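Local coordinates for TOG array regulator of axonemal microtubules protein 1 (Mus musculus, PDB 5DN7) that binds microtubules and promotes their polymerization through its HEAT-repeat TOG regions, acting in ciliogenesis and in the control of cilium length, at residues A[72-84]-A[110-123]. Numbering follows the deposited sequence.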
loop_
_atom_site.group_PDB
_atom_site.type_symbol
_atom_site.label_atom_id
_atom_site.label_comp_id
_atom_site.label_asym_id
_atom_site.label_seq_id
_atom_site.Cartn_x
_atom_site.Cartn_y
_atom_site.Cartn_z
ATOM N N TYR A 72 9.032 -13.247 -0.816
ATOM C CA TYR A 72 9.279 -12.385 0.325
ATOM C C TYR A 72 10.774 -12.293 0.593
ATOM O O TYR A 72 11.296 -11.222 0.920
ATOM C CB TYR A 72 8.532 -12.903 1.559
ATOM C CG TYR A 72 8.641 -12.012 2.780
ATOM C CD1 TYR A 72 7.943 -10.811 2.848
ATOM C CD2 TYR A 72 9.432 -12.381 3.873
ATOM C CE1 TYR A 72 8.029 -9.990 3.962
ATOM C CE2 TYR A 72 9.523 -11.572 4.997
ATOM C CZ TYR A 72 8.820 -10.370 5.035
ATOM O OH TYR A 72 8.899 -9.543 6.140
ATOM N N ASN A 73 11.480 -13.390 0.478
ATOM C CA ASN A 73 12.904 -13.338 0.595
ATOM C C ASN A 73 13.605 -12.576 -0.506
ATOM O O ASN A 73 14.539 -11.897 -0.270
ATOM C CB ASN A 73 13.489 -14.712 0.850
ATOM C CG ASN A 73 13.084 -15.264 2.197
ATOM O OD1 ASN A 73 12.680 -16.395 2.292
ATOM N ND2 ASN A 73 13.180 -14.470 3.227
ATOM N N LEU A 74 13.126 -12.710 -1.719
ATOM C CA LEU A 74 13.730 -12.015 -2.848
ATOM C C LEU A 74 13.617 -10.490 -2.711
ATOM O O LEU A 74 14.448 -9.750 -3.233
ATOM C CB LEU A 74 13.088 -12.480 -4.149
ATOM C CG LEU A 74 13.411 -13.922 -4.542
ATOM C CD1 LEU A 74 12.659 -14.333 -5.798
ATOM C CD2 LEU A 74 14.915 -14.070 -4.748
ATOM N N LEU A 75 12.604 -10.021 -1.993
ATOM C CA LEU A 75 12.441 -8.588 -1.778
ATOM C C LEU A 75 13.471 -8.035 -0.791
ATOM O O LEU A 75 13.528 -6.829 -0.561
ATOM C CB LEU A 75 11.031 -8.275 -1.289
ATOM C CG LEU A 75 9.916 -8.610 -2.272
ATOM C CD1 LEU A 75 8.585 -8.375 -1.616
ATOM C CD2 LEU A 75 10.044 -7.778 -3.555
ATOM N N ASP A 76 14.276 -8.916 -0.207
ATOM C CA ASP A 76 15.374 -8.491 0.663
ATOM C C ASP A 76 16.644 -8.164 -0.101
ATOM O O ASP A 76 17.622 -7.705 0.489
ATOM C CB ASP A 76 15.697 -9.567 1.696
ATOM C CG ASP A 76 14.671 -9.645 2.789
ATOM O OD1 ASP A 76 14.259 -8.572 3.294
ATOM O OD2 ASP A 76 14.278 -10.781 3.138
ATOM N N ASP A 77 16.635 -8.420 -1.404
ATOM C CA ASP A 77 17.808 -8.179 -2.230
ATOM C C ASP A 77 18.304 -6.744 -2.119
ATOM O O ASP A 77 17.497 -5.810 -2.056
ATOM C CB ASP A 77 17.501 -8.486 -3.685
ATOM C CG ASP A 77 18.702 -9.010 -4.422
ATOM O OD1 ASP A 77 19.573 -8.199 -4.828
ATOM O OD2 ASP A 77 18.773 -10.246 -4.587
ATOM N N SER A 78 19.627 -6.573 -2.094
ATOM C CA SER A 78 20.224 -5.236 -2.080
ATOM C C SER A 78 20.075 -4.547 -3.417
ATOM O O SER A 78 20.115 -3.323 -3.493
ATOM C CB SER A 78 21.711 -5.288 -1.705
ATOM O OG SER A 78 21.885 -5.700 -0.360
ATOM N N ASN A 79 19.920 -5.339 -4.472
ATOM C CA ASN A 79 19.763 -4.810 -5.810
ATOM C C ASN A 79 18.308 -4.499 -6.134
ATOM O O ASN A 79 17.497 -5.409 -6.267
ATOM C CB ASN A 79 20.330 -5.800 -6.827
ATOM C CG ASN A 79 20.045 -5.393 -8.254
ATOM O OD1 ASN A 79 19.966 -4.204 -8.572
ATOM N ND2 ASN A 79 19.912 -6.379 -9.136
ATOM N N PHE A 80 17.992 -3.215 -6.302
ATOM C CA PHE A 80 16.598 -2.792 -6.465
ATOM C C PHE A 80 15.963 -3.337 -7.728
ATOM O O PHE A 80 14.752 -3.330 -7.826
ATOM C CB PHE A 80 16.461 -1.261 -6.466
ATOM C CG PHE A 80 16.778 -0.625 -7.788
ATOM C CD1 PHE A 80 18.085 -0.324 -8.132
ATOM C CD2 PHE A 80 15.765 -0.324 -8.689
ATOM C CE1 PHE A 80 18.379 0.270 -9.368
ATOM C CE2 PHE A 80 16.041 0.255 -9.908
ATOM C CZ PHE A 80 17.347 0.560 -10.254
ATOM N N LYS A 81 16.761 -3.788 -8.693
ATOM C CA LYS A 81 16.204 -4.317 -9.942
ATOM C C LYS A 81 15.640 -5.724 -9.726
ATOM O O LYS A 81 14.637 -6.120 -10.355
ATOM C CB LYS A 81 17.262 -4.332 -11.046
ATOM C CG LYS A 81 17.845 -2.955 -11.375
ATOM C CD LYS A 81 19.092 -3.066 -12.254
ATOM C CE LYS A 81 19.553 -1.698 -12.759
ATOM N NZ LYS A 81 20.996 -1.694 -13.165
ATOM N N VAL A 82 16.296 -6.467 -8.835
ATOM C CA VAL A 82 15.776 -7.743 -8.361
ATOM C C VAL A 82 14.479 -7.519 -7.591
ATOM O O VAL A 82 13.499 -8.208 -7.816
ATOM C CB VAL A 82 16.785 -8.481 -7.464
ATOM C CG1 VAL A 82 16.135 -9.703 -6.843
ATOM C CG2 VAL A 82 18.003 -8.886 -8.271
ATOM N N VAL A 83 14.477 -6.538 -6.697
ATOM C CA VAL A 83 13.265 -6.207 -5.966
ATOM C C VAL A 83 12.130 -5.872 -6.933
ATOM O O VAL A 83 11.016 -6.381 -6.791
ATOM C CB VAL A 83 13.495 -5.028 -5.006
ATOM C CG1 VAL A 83 12.191 -4.620 -4.349
ATOM C CG2 VAL A 83 14.526 -5.402 -3.962
ATOM N N HIS A 84 12.434 -5.044 -7.933
ATOM C CA HIS A 84 11.452 -4.619 -8.925
ATOM C C HIS A 84 10.869 -5.813 -9.672
ATOM O O HIS A 84 9.634 -5.956 -9.773
ATOM C CB HIS A 84 12.075 -3.622 -9.920
ATOM C CG HIS A 84 11.160 -3.256 -11.049
ATOM N ND1 HIS A 84 11.277 -3.804 -12.309
ATOM C CD2 HIS A 84 10.088 -2.428 -11.094
ATOM C CE1 HIS A 84 10.321 -3.321 -13.085
ATOM N NE2 HIS A 84 9.583 -2.484 -12.375
ATOM N N ALA A 110 2.481 -7.882 3.970
ATOM C CA ALA A 110 3.780 -7.740 4.632
ATOM C C ALA A 110 4.871 -7.545 3.570
ATOM O O ALA A 110 5.746 -6.635 3.675
ATOM C CB ALA A 110 4.083 -8.947 5.502
ATOM N N ALA A 111 4.785 -8.376 2.529
ATOM C CA ALA A 111 5.710 -8.271 1.399
ATOM C C ALA A 111 5.673 -6.873 0.796
ATOM O O ALA A 111 6.710 -6.284 0.497
ATOM C CB ALA A 111 5.394 -9.317 0.339
ATOM N N SER A 112 4.484 -6.318 0.643
ATOM C CA SER A 112 4.373 -5.013 0.012
ATOM C C SER A 112 4.844 -3.870 0.920
ATOM O O SER A 112 5.404 -2.866 0.446
ATOM C CB SER A 112 2.941 -4.791 -0.443
ATOM O OG SER A 112 2.582 -5.818 -1.361
ATOM N N VAL A 113 4.640 -4.017 2.220
ATOM C CA VAL A 113 5.076 -2.990 3.145
ATOM C C VAL A 113 6.612 -2.937 3.192
ATOM O O VAL A 113 7.198 -1.843 3.273
ATOM C CB VAL A 113 4.510 -3.214 4.572
ATOM C CG1 VAL A 113 5.194 -2.269 5.567
ATOM C CG2 VAL A 113 3.003 -3.001 4.583
ATOM N N LYS A 114 7.259 -4.105 3.136
ATOM C CA LYS A 114 8.722 -4.136 3.099
ATOM C C LYS A 114 9.355 -3.165 2.077
ATOM O O LYS A 114 10.322 -2.476 2.399
ATOM C CB LYS A 114 9.217 -5.552 2.806
ATOM C CG LYS A 114 10.734 -5.645 2.776
ATOM C CD LYS A 114 11.222 -7.023 2.353
ATOM C CE LYS A 114 10.859 -8.082 3.372
ATOM N NZ LYS A 114 11.349 -9.428 2.972
ATOM N N VAL A 115 8.820 -3.105 0.854
ATOM C CA VAL A 115 9.437 -2.298 -0.196
ATOM C C VAL A 115 8.977 -0.835 -0.185
ATOM O O VAL A 115 9.404 -0.052 -1.021
ATOM C CB VAL A 115 9.166 -2.884 -1.611
ATOM C CG1 VAL A 115 9.773 -4.274 -1.737
ATOM C CG2 VAL A 115 7.652 -2.871 -1.950
ATOM N N LEU A 116 8.110 -0.460 0.748
ATOM C CA LEU A 116 7.680 0.932 0.837
ATOM C C LEU A 116 8.807 1.883 1.273
ATOM O O LEU A 116 8.715 3.103 1.067
ATOM C CB LEU A 116 6.522 1.068 1.804
ATOM C CG LEU A 116 5.187 0.379 1.533
ATOM C CD1 LEU A 116 4.242 0.836 2.622
ATOM C CD2 LEU A 116 4.634 0.707 0.156
ATOM N N ALA A 117 9.843 1.330 1.906
ATOM C CA ALA A 117 10.996 2.110 2.321
ATOM C C ALA A 117 11.825 2.528 1.125
ATOM O O ALA A 117 12.656 3.441 1.226
ATOM C CB ALA A 117 11.862 1.319 3.290
ATOM N N ASP A 118 11.609 1.852 0.002
ATOM C CA ASP A 118 12.432 2.059 -1.177
ATOM C C ASP A 118 11.870 3.198 -2.020
ATOM O O ASP A 118 10.783 3.095 -2.588
ATOM C CB ASP A 118 12.527 0.766 -1.997
ATOM C CG ASP A 118 13.461 0.899 -3.200
ATOM O OD1 ASP A 118 14.058 1.990 -3.398
ATOM O OD2 ASP A 118 13.613 -0.101 -3.938
ATOM N N ASN A 119 12.631 4.279 -2.098
ATOM C CA ASN A 119 12.146 5.532 -2.632
ATOM C C ASN A 119 12.250 5.612 -4.157
ATOM O O ASN A 119 12.615 6.650 -4.700
ATOM C CB ASN A 119 12.935 6.687 -1.995
ATOM C CG ASN A 119 12.267 8.025 -2.200
ATOM O OD1 ASN A 119 11.041 8.124 -2.142
ATOM N ND2 ASN A 119 13.063 9.064 -2.477
ATOM N N LYS A 120 11.952 4.523 -4.852
ATOM C CA LYS A 120 12.137 4.512 -6.299
ATOM C C LYS A 120 10.811 4.402 -7.022
ATOM O O LYS A 120 9.942 3.606 -6.644
ATOM C CB LYS A 120 13.079 3.377 -6.722
ATOM C CG LYS A 120 14.512 3.573 -6.205
ATOM C CD LYS A 120 15.420 2.438 -6.635
ATOM C CE LYS A 120 16.889 2.699 -6.235
ATOM N NZ LYS A 120 17.084 2.823 -4.760
ATOM N N LEU A 121 10.663 5.208 -8.065
ATOM C CA LEU A 121 9.429 5.240 -8.804
ATOM C C LEU A 121 9.069 3.879 -9.414
ATOM O O LEU A 121 7.899 3.520 -9.406
ATOM C CB LEU A 121 9.495 6.327 -9.885
ATOM C CG LEU A 121 8.256 6.589 -10.740
ATOM C CD1 LEU A 121 8.142 8.081 -11.115
ATOM C CD2 LEU A 121 8.297 5.729 -12.013
ATOM N N VAL A 122 10.021 3.114 -9.947
ATOM C CA VAL A 122 9.625 1.822 -10.558
ATOM C C VAL A 122 9.014 0.862 -9.497
ATOM O O VAL A 122 7.974 0.165 -9.713
ATOM C CB VAL A 122 10.823 1.132 -11.290
ATOM C CG1 VAL A 122 11.077 1.779 -12.663
ATOM C CG2 VAL A 122 12.064 1.154 -10.444
ATOM N N ILE A 123 9.633 0.896 -8.321
ATOM C CA ILE A 123 9.155 0.151 -7.177
ATOM C C ILE A 123 7.736 0.581 -6.814
ATOM O O ILE A 123 6.836 -0.247 -6.786
ATOM C CB ILE A 123 10.101 0.325 -5.978
ATOM C CG1 ILE A 123 11.447 -0.314 -6.304
ATOM C CG2 ILE A 123 9.512 -0.282 -4.718
ATOM C CD1 ILE A 123 11.325 -1.661 -6.954
#
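Lys114 reaches across to 72-84, where its ammonium meets three groups at once: the carbonyl and ring of Tyr72 and the carboxylate of Asp76. NZ donates to Tyr72 O at 2.7 Å, coming from above the carbonyl plane, 35° out of it. A salt bridge to Asp76 OD1 is longer, 3.1 Å, and weak as a hydrogen bond. The third partner is the Tyr72 ring: NZ stands over the middle of one face, 3.3 Å from the centroid, a cation-pi contact to which CE adds a CH-pi contact. The lysine chain runs extended until it bends at chi3 (-66°), which turns its end in between carbonyl, carboxylate and ring. The Tyr72 ring also meets Ala111 CA with its edge, CD1 3.7 Å away. A leucine in place of Tyr72 removes the aromatic face, and the ammonium would probably be held less firmly, by the carbonyl and Asp76 alone, with a gap likely to open beside Ala111.

The two segments are the bends between the paired helices of consecutive predicted HEAT repeats, packed side by side in the TOG 2 solenoid. An apolar layer joins Leu75 and Val83 to Ala111, Val115 and Ile123. Leu75 sets CD1 against Ala111 CB and CD2 against Val115 CG1. That same valine methyl meets Val83 CG1 at 3.6 Å, the two valine side chains running antiparallel alongside each other, with Leu87 closing in on Leu75 and Val115. Ile123 CD1 tucks against His84 CB and Val83 CG1.

Farther along, with CG set between the backbone N and the carbonyl carbon (chi1 81°), Phe80 places its ring between two lysine chains: Lys81 CG covers one face, and Lys120 CD makes a CH-pi contact over the other, 3.8 Å from the centroid. Lys120 NZ forms a long, weak salt bridge with Asp118 OD1. Val122 CG2 sits at the Phe80 ring edge, and the His84 ring turns its CD2 edge to Val122 O, 3.6 Å away.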